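Local coordinates for fatty acid amide hydrolase (Candida albicans, PDB 6KVR), which probably hydrolyses amides of monocarboxylic acids to the carboxylate and ammonium, as a member of the amidase signature family, at residues A80-S85 / A108-L113; K91-G96 / P149-P154; E102-F107 / V196-T201. One frame throughout, in Å; residues are numbered along the deposited sequence.

Contact 1 (A80-S85 / A108-L113); sequences AITDLS and AHRATL
Arg-110 meets Thr-82 and Asp-83 through one nitrogen, NH1, which serves two hydrogen bonds. The bond to the uncharged acceptor runs from NH1 of Arg-110 to OG1 of Thr-82 over 3.0 Å; the hydroxyl oxygen sits at the guanidinium edge, 12° out of its plane. With chi1 at 57°, OG1 of Thr-82 lies between its backbone N and carbonyl carbon, where it also bonds to the carbonyl of Glu-78 one turn back. The salt bridge, also 3.0 Å, runs from NH1 of Arg-110 to OD1 of Asp-83. It is more bent, with an N-H...O angle of 139°, and the nitrogen stands above the carboxylate plane, which is nearly perpendicular to the guanidinium.

Asp-83 is the first residue to leave the helical conformation after helix 76-82, so the bridge ties the C-terminal end of that helix to the middle of helix 100-118, a buried polar link in the chain's N-terminal helical region, away from the predicted active-site residues. Both charged groups have further partners: NE of Arg-110 donates to the carbonyl of Tyr-243, the hydroxyl of Tyr-69 bonds to both NH2 of Arg-110 and OD2 of Asp-83, and Arg-301 forms a second salt bridge with OD1 of Asp-83.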
loop_
_atom_site.group_PDB
_atom_site.type_symbol
_atom_site.label_atom_id
_atom_site.label_comp_id
_atom_site.label_asym_id
_atom_site.label_seq_id
_atom_site.Cartn_x
_atom_site.Cartn_y
_atom_site.Cartn_z
ATOM N N ALA A 80 -32.886 27.787 5.658
ATOM C CA ALA A 80 -33.549 26.531 5.339
ATOM C C ALA A 80 -32.708 25.709 4.378
ATOM O O ALA A 80 -32.610 24.484 4.513
ATOM C CB ALA A 80 -34.932 26.804 4.746
ATOM N N ILE A 81 -32.074 26.372 3.412
ATOM C CA ILE A 81 -31.217 25.667 2.467
ATOM C C ILE A 81 -29.943 25.183 3.159
ATOM O O ILE A 81 -29.628 23.985 3.139
ATOM C CB ILE A 81 -30.908 26.569 1.261
ATOM C CG1 ILE A 81 -32.141 26.664 0.361
ATOM C CG2 ILE A 81 -29.696 26.039 0.479
ATOM C CD1 ILE A 81 -31.991 27.632 -0.787
ATOM N N THR A 82 -29.212 26.102 3.812
ATOM C CA THR A 82 -27.882 25.808 4.336
ATOM C C THR A 82 -27.899 24.959 5.599
ATOM O O THR A 82 -26.827 24.566 6.061
ATOM C CB THR A 82 -27.090 27.097 4.609
ATOM O OG1 THR A 82 -27.798 27.944 5.525
ATOM C CG2 THR A 82 -26.846 27.847 3.329
ATOM N N ASP A 83 -29.061 24.640 6.164
ATOM C CA ASP A 83 -29.120 23.717 7.291
ATOM C C ASP A 83 -29.804 22.407 6.911
ATOM O O ASP A 83 -30.424 21.744 7.744
ATOM C CB ASP A 83 -29.794 24.370 8.498
ATOM C CG ASP A 83 -28.888 25.402 9.179
ATOM O OD1 ASP A 83 -27.646 25.229 9.112
ATOM O OD2 ASP A 83 -29.401 26.377 9.784
ATOM N N LEU A 84 -29.683 22.021 5.653
ATOM C CA LEU A 84 -30.020 20.678 5.212
ATOM C C LEU A 84 -28.722 19.917 4.960
ATOM O O LEU A 84 -27.731 20.506 4.521
ATOM C CB LEU A 84 -30.830 20.726 3.918
ATOM C CG LEU A 84 -32.332 20.959 3.872
ATOM C CD1 LEU A 84 -32.756 20.977 2.399
ATOM C CD2 LEU A 84 -33.115 19.951 4.703
ATOM N N SER A 85 -28.730 18.609 5.225
ATOM C CA SER A 85 -27.571 17.802 4.867
ATOM C C SER A 85 -27.377 17.811 3.357
ATOM O O SER A 85 -28.324 18.000 2.587
ATOM C CB SER A 85 -27.727 16.363 5.348
ATOM O OG SER A 85 -28.597 15.651 4.485
ATOM N N ALA A 108 -22.915 30.524 -0.710
ATOM C CA ALA A 108 -21.962 31.577 -1.041
ATOM C C ALA A 108 -22.061 32.739 -0.054
ATOM O O ALA A 108 -21.040 33.267 0.417
ATOM C CB ALA A 108 -22.203 32.062 -2.474
ATOM N N HIS A 109 -23.296 33.167 0.245
ATOM C CA HIS A 109 -23.525 34.161 1.285
ATOM C C HIS A 109 -22.957 33.690 2.622
ATOM O O HIS A 109 -22.182 34.405 3.268
ATOM C CB HIS A 109 -25.034 34.433 1.391
ATOM C CG HIS A 109 -25.395 35.640 2.203
ATOM N ND1 HIS A 109 -26.677 36.152 2.235
ATOM C CD2 HIS A 109 -24.655 36.427 3.022
ATOM C CE1 HIS A 109 -26.707 37.206 3.032
ATOM N NE2 HIS A 109 -25.493 37.397 3.518
ATOM N N ARG A 110 -23.311 32.470 3.042
ATOM C CA ARG A 110 -22.857 31.991 4.343
ATOM C C ARG A 110 -21.336 31.844 4.392
ATOM O O ARG A 110 -20.734 32.051 5.454
ATOM C CB ARG A 110 -23.555 30.672 4.691
ATOM C CG ARG A 110 -23.528 30.322 6.187
ATOM C CD ARG A 110 -24.603 29.295 6.582
ATOM N NE ARG A 110 -24.358 28.728 7.907
ATOM C CZ ARG A 110 -25.243 28.036 8.619
ATOM N NH1 ARG A 110 -26.471 27.813 8.178
ATOM N NH2 ARG A 110 -24.890 27.562 9.811
ATOM N N ALA A 111 -20.696 31.531 3.251
ATOM C CA ALA A 111 -19.239 31.391 3.227
ATOM C C ALA A 111 -18.551 32.745 3.326
ATOM O O ALA A 111 -17.481 32.858 3.938
ATOM C CB ALA A 111 -18.794 30.649 1.961
ATOM N N THR A 112 -19.140 33.790 2.730
ATOM C CA THR A 112 -18.551 35.125 2.855
ATOM C C THR A 112 -18.603 35.605 4.300
ATOM O O THR A 112 -17.635 36.190 4.809
ATOM C CB THR A 112 -19.275 36.121 1.940
ATOM O OG1 THR A 112 -19.308 35.609 0.603
ATOM C CG2 THR A 112 -18.565 37.460 1.929
ATOM N N LEU A 113 -19.730 35.362 4.977
ATOM C CA LEU A 113 -19.808 35.645 6.406
ATOM C C LEU A 113 -18.750 34.855 7.173
ATOM O O LEU A 113 -18.008 35.421 7.986
ATOM C CB LEU A 113 -21.221 35.346 6.918
ATOM C CG LEU A 113 -22.262 36.325 6.345
ATOM C CD1 LEU A 113 -23.687 35.813 6.551
ATOM C CD2 LEU A 113 -22.086 37.749 6.894
#

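Contact 2 (K91-G96 / P149-P154); sequences KKIAAG and PLHGIP
Ile-93, in the last turn of helix 86-94, faces the loop 149-154 most closely at Gly-152, where the CA atoms of Ile-93 and Gly-152 are 7.2 Å apart. The helix ends in a Schellman motif, with Gly-96 at positive phi and its N bonded to O of Ile-93 at 3.0 Å. On the other segment, Leu-150 to Ile-153 form a type II beta turn, closed by Ile-153 N and Leu-150 O at 3.0 Å. Gly-152 takes the third position of that turn with phi 82°, a value that favours glycine.

Both branches of Ile-93 are used. CG2 of Ile-93, anti to the backbone N, comes within 3.6 Å of CD2 of His-151, approaching the imidazole obliquely. The other branch carries CD1 of Ile-93 over the turn backbone, 3.7 Å from His-151 O and 3.9 Å from Gly-152 O, and on to CD1 of Ile-153 at 4.2 Å. His-151 has CG anti to its own N (chi1 179°), which directs the ring toward the helix, and ND1 accepts from the backbone N of Val-147, which helps to set the ring's rotation. Ser-100 of helix 100-118 touches both Ile-93 and His-151.

No hydrogen bond joins the two segments. The isoleucine meets aliphatic carbon, imidazole carbon and peptide oxygens, and all four touching residues are buried. Apolar packing, probably with the exclusion of water, is thus what holds the helix end against the turn, while the polar bonds shape the helix end and the turn and join the turn to Val-147, Leu-193, Gly-194 and Val-196, none of them crossing the contact.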
loop_
_atom_site.group_PDB
_atom_site.type_symbol
_atom_site.label_atom_id
_atom_site.label_comp_id
_atom_site.label_asym_id
_atom_site.label_seq_id
_atom_site.Cartn_x
_atom_site.Cartn_y
_atom_site.Cartn_z
ATOM N N LYS A 91 -30.982 15.092 -3.040
ATOM C CA LYS A 91 -32.295 14.576 -3.423
ATOM C C LYS A 91 -33.236 15.701 -3.854
ATOM O O LYS A 91 -33.973 15.561 -4.841
ATOM C CB LYS A 91 -32.915 13.789 -2.266
ATOM C CG LYS A 91 -32.387 12.377 -2.076
ATOM C CD LYS A 91 -32.284 12.002 -0.590
ATOM C CE LYS A 91 -32.407 10.479 -0.393
ATOM N NZ LYS A 91 -31.522 9.885 0.679
ATOM N N LYS A 92 -33.230 16.827 -3.129
ATOM C CA LYS A 92 -34.122 17.933 -3.478
ATOM C C LYS A 92 -33.795 18.502 -4.856
ATOM O O LYS A 92 -34.693 18.728 -5.675
ATOM C CB LYS A 92 -34.049 19.037 -2.421
ATOM C CG LYS A 92 -34.780 18.754 -1.119
ATOM C CD LYS A 92 -35.350 20.063 -0.553
ATOM C CE LYS A 92 -35.795 19.917 0.910
ATOM N NZ LYS A 92 -36.381 18.566 1.207
ATOM N N ILE A 93 -32.510 18.759 -5.128
ATOM C CA ILE A 93 -32.101 19.264 -6.440
ATOM C C ILE A 93 -32.470 18.267 -7.531
ATOM O O ILE A 93 -33.009 18.635 -8.582
ATOM C CB ILE A 93 -30.593 19.564 -6.458
ATOM C CG1 ILE A 93 -30.259 20.698 -5.490
ATOM C CG2 ILE A 93 -30.130 19.877 -7.877
ATOM C CD1 ILE A 93 -28.791 20.746 -5.107
ATOM N N ALA A 94 -32.162 16.991 -7.300
ATOM C CA ALA A 94 -32.434 15.965 -8.300
ATOM C C ALA A 94 -33.917 15.881 -8.626
ATOM O O ALA A 94 -34.285 15.567 -9.764
ATOM C CB ALA A 94 -31.924 14.609 -7.812
ATOM N N ALA A 95 -34.777 16.165 -7.647
ATOM C CA ALA A 95 -36.221 16.096 -7.814
ATOM C C ALA A 95 -36.822 17.409 -8.288
ATOM O O ALA A 95 -38.045 17.499 -8.400
ATOM C CB ALA A 95 -36.892 15.673 -6.502
ATOM N N GLY A 96 -36.002 18.423 -8.560
ATOM C CA GLY A 96 -36.514 19.686 -9.061
ATOM C C GLY A 96 -37.177 20.576 -8.034
ATOM O O GLY A 96 -37.873 21.520 -8.408
ATOM N N PRO A 149 -24.150 12.219 -8.540
ATOM C CA PRO A 149 -24.732 12.270 -7.183
ATOM C C PRO A 149 -24.367 13.500 -6.366
ATOM O O PRO A 149 -24.918 13.658 -5.269
ATOM C CB PRO A 149 -24.182 11.004 -6.518
ATOM C CG PRO A 149 -22.941 10.705 -7.262
ATOM C CD PRO A 149 -23.173 11.128 -8.685
ATOM N N LEU A 150 -23.454 14.356 -6.831
ATOM C CA LEU A 150 -23.121 15.592 -6.126
ATOM C C LEU A 150 -23.581 16.818 -6.902
ATOM O O LEU A 150 -23.086 17.925 -6.664
ATOM C CB LEU A 150 -21.616 15.670 -5.851
ATOM C CG LEU A 150 -21.008 14.590 -4.943
ATOM C CD1 LEU A 150 -19.521 14.827 -4.764
ATOM C CD2 LEU A 150 -21.703 14.533 -3.584
ATOM N N HIS A 151 -24.505 16.627 -7.842
ATOM C CA HIS A 151 -24.985 17.687 -8.717
ATOM C C HIS A 151 -25.478 18.872 -7.898
ATOM O O HIS A 151 -26.425 18.748 -7.110
ATOM C CB HIS A 151 -26.106 17.127 -9.605
ATOM C CG HIS A 151 -26.710 18.127 -10.544
ATOM N ND1 HIS A 151 -26.524 18.071 -11.909
ATOM C CD2 HIS A 151 -27.527 19.185 -10.319
ATOM C CE1 HIS A 151 -27.181 19.065 -12.484
ATOM N NE2 HIS A 151 -27.797 19.755 -11.541
ATOM N N GLY A 152 -24.804 20.006 -8.057
ATOM C CA GLY A 152 -25.206 21.233 -7.403
ATOM C C GLY A 152 -24.771 21.391 -5.966
ATOM O O GLY A 152 -25.217 22.337 -5.313
ATOM N N ILE A 153 -23.916 20.516 -5.443
ATOM C CA ILE A 153 -23.544 20.521 -4.036
ATOM C C ILE A 153 -22.284 21.415 -3.883
ATOM O O ILE A 153 -21.241 21.047 -4.441
ATOM C CB ILE A 153 -23.298 19.105 -3.509
ATOM C CG1 ILE A 153 -24.615 18.333 -3.493
ATOM C CG2 ILE A 153 -22.763 19.128 -2.094
ATOM C CD1 ILE A 153 -25.756 19.086 -2.780
ATOM N N PRO A 154 -22.372 22.533 -3.187
ATOM C CA PRO A 154 -21.184 23.406 -3.016
ATOM C C PRO A 154 -20.192 22.833 -2.017
ATOM O O PRO A 154 -20.511 22.615 -0.842
ATOM C CB PRO A 154 -21.784 24.731 -2.516
ATOM C CG PRO A 154 -23.256 24.631 -2.752
ATOM C CD PRO A 154 -23.586 23.162 -2.652
#

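Contact 3 (E102-F107 / V196-T201); sequences EVFKAF and VFYVRT
An edge-to-face aromatic pair, Phe-104 against Tyr-198, is the main element of a buried, largely apolar contact between helix 100-118 and segment 196-201, which includes strand 199-201, near one end of the central mixed sheet of the amidase fold. The ring planes of Phe-104 and Tyr-198 stand at 85°, and their centroids are 5.4 Å apart, which identifies a T-shaped stack with the phenylalanine giving its edge and the tyrosine its face.

The point of contact lies toward the root of the tyrosine. CE1 of Phe-104 is 3.6 Å from CB of Tyr-198 and equally close to its CG, and that CB lies near the plane of the phenylalanine ring. The side chain of Phe-104 reaches this position because its CG is anti to the backbone N (chi1 175°), which carries the ring across to the strand side. Next to CE1, CD1 of Phe-104 packs on CG1 of Val-196 at 3.7 Å, the methyl approaching obliquely; the two side chains cross at about a right angle. Val-196 and Tyr-198 both start toward the helix, whereas Phe-197 between them starts away from it, and its side chain touches Thr-187, Leu-190 and Glu-191 of helix 185-192.

A turn further along the helix, CB of Phe-107 meets OH of Tyr-198 at 4.1 Å, a looser contact. The hydroxyl has a polar partner in the carbonyl of Gly-245, so the buried oxygen is satisfied while the rest of the ring serves packing.

Helix 126-143 joins in through Ile-126, Leu-130 and Ala-133, which touch Phe-104, with Ile-126 also reaching Tyr-198. Phe-104 thus packs between its own helix, helix 126-143 and segment 196-201, while Arg-200, within strand 199-201, bonds through its backbone to the neighbouring edge strand 123-124.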
loop_
_atom_site.group_PDB
_atom_site.type_symbol
_atom_site.label_atom_id
_atom_site.label_comp_id
_atom_site.label_asym_id
_atom_site.label_seq_id
_atom_site.Cartn_x
_atom_site.Cartn_y
_atom_site.Cartn_z
ATOM N N GLU A 102 -29.993 28.727 -6.604
ATOM C CA GLU A 102 -30.459 29.189 -5.305
ATOM C C GLU A 102 -29.706 28.495 -4.166
ATOM O O GLU A 102 -29.363 29.131 -3.162
ATOM C CB GLU A 102 -31.975 28.997 -5.230
ATOM C CG GLU A 102 -32.471 27.778 -4.508
ATOM C CD GLU A 102 -33.992 27.661 -4.569
ATOM O OE1 GLU A 102 -34.697 28.553 -4.030
ATOM O OE2 GLU A 102 -34.476 26.686 -5.183
ATOM N N VAL A 103 -29.387 27.206 -4.327
ATOM C CA VAL A 103 -28.616 26.512 -3.301
ATOM C C VAL A 103 -27.211 27.097 -3.201
ATOM O O VAL A 103 -26.677 27.276 -2.100
ATOM C CB VAL A 103 -28.597 25.002 -3.583
ATOM C CG1 VAL A 103 -27.477 24.312 -2.789
ATOM C CG2 VAL A 103 -29.951 24.398 -3.241
ATOM N N PHE A 104 -26.612 27.455 -4.341
ATOM C CA PHE A 104 -25.277 28.043 -4.325
ATOM C C PHE A 104 -25.259 29.402 -3.634
ATOM O O PHE A 104 -24.350 29.694 -2.846
ATOM C CB PHE A 104 -24.748 28.182 -5.747
ATOM C CG PHE A 104 -23.428 28.884 -5.815
ATOM C CD1 PHE A 104 -22.266 28.233 -5.432
ATOM C CD2 PHE A 104 -23.355 30.204 -6.213
ATOM C CE1 PHE A 104 -21.061 28.885 -5.484
ATOM C CE2 PHE A 104 -22.154 30.861 -6.263
ATOM C CZ PHE A 104 -21.003 30.210 -5.894
ATOM N N LYS A 105 -26.234 30.260 -3.944
ATOM C CA LYS A 105 -26.221 31.628 -3.428
ATOM C C LYS A 105 -26.341 31.655 -1.909
ATOM O O LYS A 105 -25.763 32.531 -1.251
ATOM C CB LYS A 105 -27.352 32.438 -4.062
ATOM C CG LYS A 105 -27.334 32.468 -5.581
ATOM C CD LYS A 105 -28.174 33.611 -6.132
ATOM C CE LYS A 105 -27.395 34.455 -7.118
ATOM N NZ LYS A 105 -26.463 35.367 -6.391
ATOM N N ALA A 106 -27.097 30.716 -1.333
ATOM C CA ALA A 106 -27.183 30.656 0.122
ATOM C C ALA A 106 -25.825 30.320 0.724
ATOM O O ALA A 106 -25.311 31.055 1.575
ATOM C CB ALA A 106 -28.238 29.641 0.551
ATOM N N PHE A 107 -25.211 29.226 0.253
ATOM C CA PHE A 107 -23.899 28.834 0.752
ATOM C C PHE A 107 -22.854 29.905 0.469
ATOM O O PHE A 107 -22.002 30.194 1.320
ATOM C CB PHE A 107 -23.493 27.492 0.135
ATOM C CG PHE A 107 -24.129 26.315 0.807
ATOM C CD1 PHE A 107 -23.647 25.859 2.023
ATOM C CD2 PHE A 107 -25.220 25.676 0.233
ATOM C CE1 PHE A 107 -24.237 24.791 2.652
ATOM C CE2 PHE A 107 -25.820 24.607 0.858
ATOM C CZ PHE A 107 -25.325 24.156 2.069
ATOM N N VAL A 196 -19.971 21.878 -7.022
ATOM C CA VAL A 196 -19.792 23.278 -7.395
ATOM C C VAL A 196 -18.711 23.870 -6.499
ATOM O O VAL A 196 -18.760 23.704 -5.274
ATOM C CB VAL A 196 -21.104 24.081 -7.262
ATOM C CG1 VAL A 196 -20.866 25.546 -7.592
ATOM C CG2 VAL A 196 -22.211 23.492 -8.157
ATOM N N PHE A 197 -17.748 24.573 -7.106
ATOM C CA PHE A 197 -16.586 25.117 -6.402
ATOM C C PHE A 197 -16.601 26.638 -6.403
ATOM O O PHE A 197 -17.044 27.266 -7.365
ATOM C CB PHE A 197 -15.276 24.655 -7.042
ATOM C CG PHE A 197 -15.132 23.163 -7.129
ATOM C CD1 PHE A 197 -15.453 22.351 -6.051
ATOM C CD2 PHE A 197 -14.645 22.572 -8.287
ATOM C CE1 PHE A 197 -15.288 20.958 -6.129
ATOM C CE2 PHE A 197 -14.474 21.188 -8.370
ATOM C CZ PHE A 197 -14.799 20.390 -7.302
ATOM N N TYR A 198 -16.041 27.226 -5.338
ATOM C CA TYR A 198 -16.106 28.673 -5.163
ATOM C C TYR A 198 -15.118 29.214 -4.133
ATOM O O TYR A 198 -14.826 30.411 -4.152
ATOM C CB TYR A 198 -17.534 29.096 -4.767
ATOM C CG TYR A 198 -18.058 28.430 -3.510
ATOM C CD1 TYR A 198 -18.327 27.065 -3.480
ATOM C CD2 TYR A 198 -18.260 29.159 -2.349
ATOM C CE1 TYR A 198 -18.794 26.455 -2.330
ATOM C CE2 TYR A 198 -18.725 28.554 -1.196
ATOM C CZ TYR A 198 -19.003 27.209 -1.196
ATOM O OH TYR A 198 -19.476 26.606 -0.057
ATOM N N VAL A 199 -14.610 28.373 -3.224
ATOM C CA VAL A 199 -13.701 28.823 -2.166
ATOM C C VAL A 199 -12.605 27.782 -1.928
ATOM O O VAL A 199 -12.861 26.570 -1.938
ATOM C CB VAL A 199 -14.458 29.116 -0.850
ATOM C CG1 VAL A 199 -15.198 27.885 -0.361
ATOM C CG2 VAL A 199 -13.510 29.603 0.224
ATOM N N ARG A 200 -11.378 28.261 -1.720
ATOM C CA ARG A 200 -10.245 27.424 -1.352
ATOM C C ARG A 200 -9.710 27.948 -0.032
ATOM O O ARG A 200 -9.483 29.158 0.111
ATOM C CB ARG A 200 -9.148 27.430 -2.435
ATOM C CG ARG A 200 -9.627 26.834 -3.768
ATOM C CD ARG A 200 -8.679 27.138 -4.915
ATOM N NE ARG A 200 -7.475 26.328 -4.816
ATOM C CZ ARG A 200 -6.342 26.600 -5.448
ATOM N NH1 ARG A 200 -6.234 27.648 -6.242
ATOM N NH2 ARG A 200 -5.302 25.777 -5.303
ATOM N N THR A 201 -9.516 27.044 0.923
ATOM C CA THR A 201 -9.389 27.389 2.332
ATOM C C THR A 201 -7.943 27.362 2.801
ATOM O O THR A 201 -7.069 26.738 2.188
ATOM C CB THR A 201 -10.220 26.434 3.185
ATOM O OG1 THR A 201 -9.947 25.082 2.787
ATOM C CG2 THR A 201 -11.707 26.724 2.998
#

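How the contacts relate
From the N terminus, the chain runs through helices 76-82, 86-94 and 100-118, and each provides the first segment of one contact. Contact 1 closes the shortest loop, back from helix 100-118 to the end of helix 76-82; contact 2 spans 52 residues to the loop before strand 155-158, and contact 3 spans 88 to strand 199-201. Every pair of contacts crosses, none nesting in another. Contacts 1 and 3 share helix 100-118, their centres about 8 Å apart, and Thr-82 packs on Ala-106. Contacts 2 and 3 join where Pro-154 touches Tyr-198 and Phe-107. Together they tie three successive helices to one end of the central sheet.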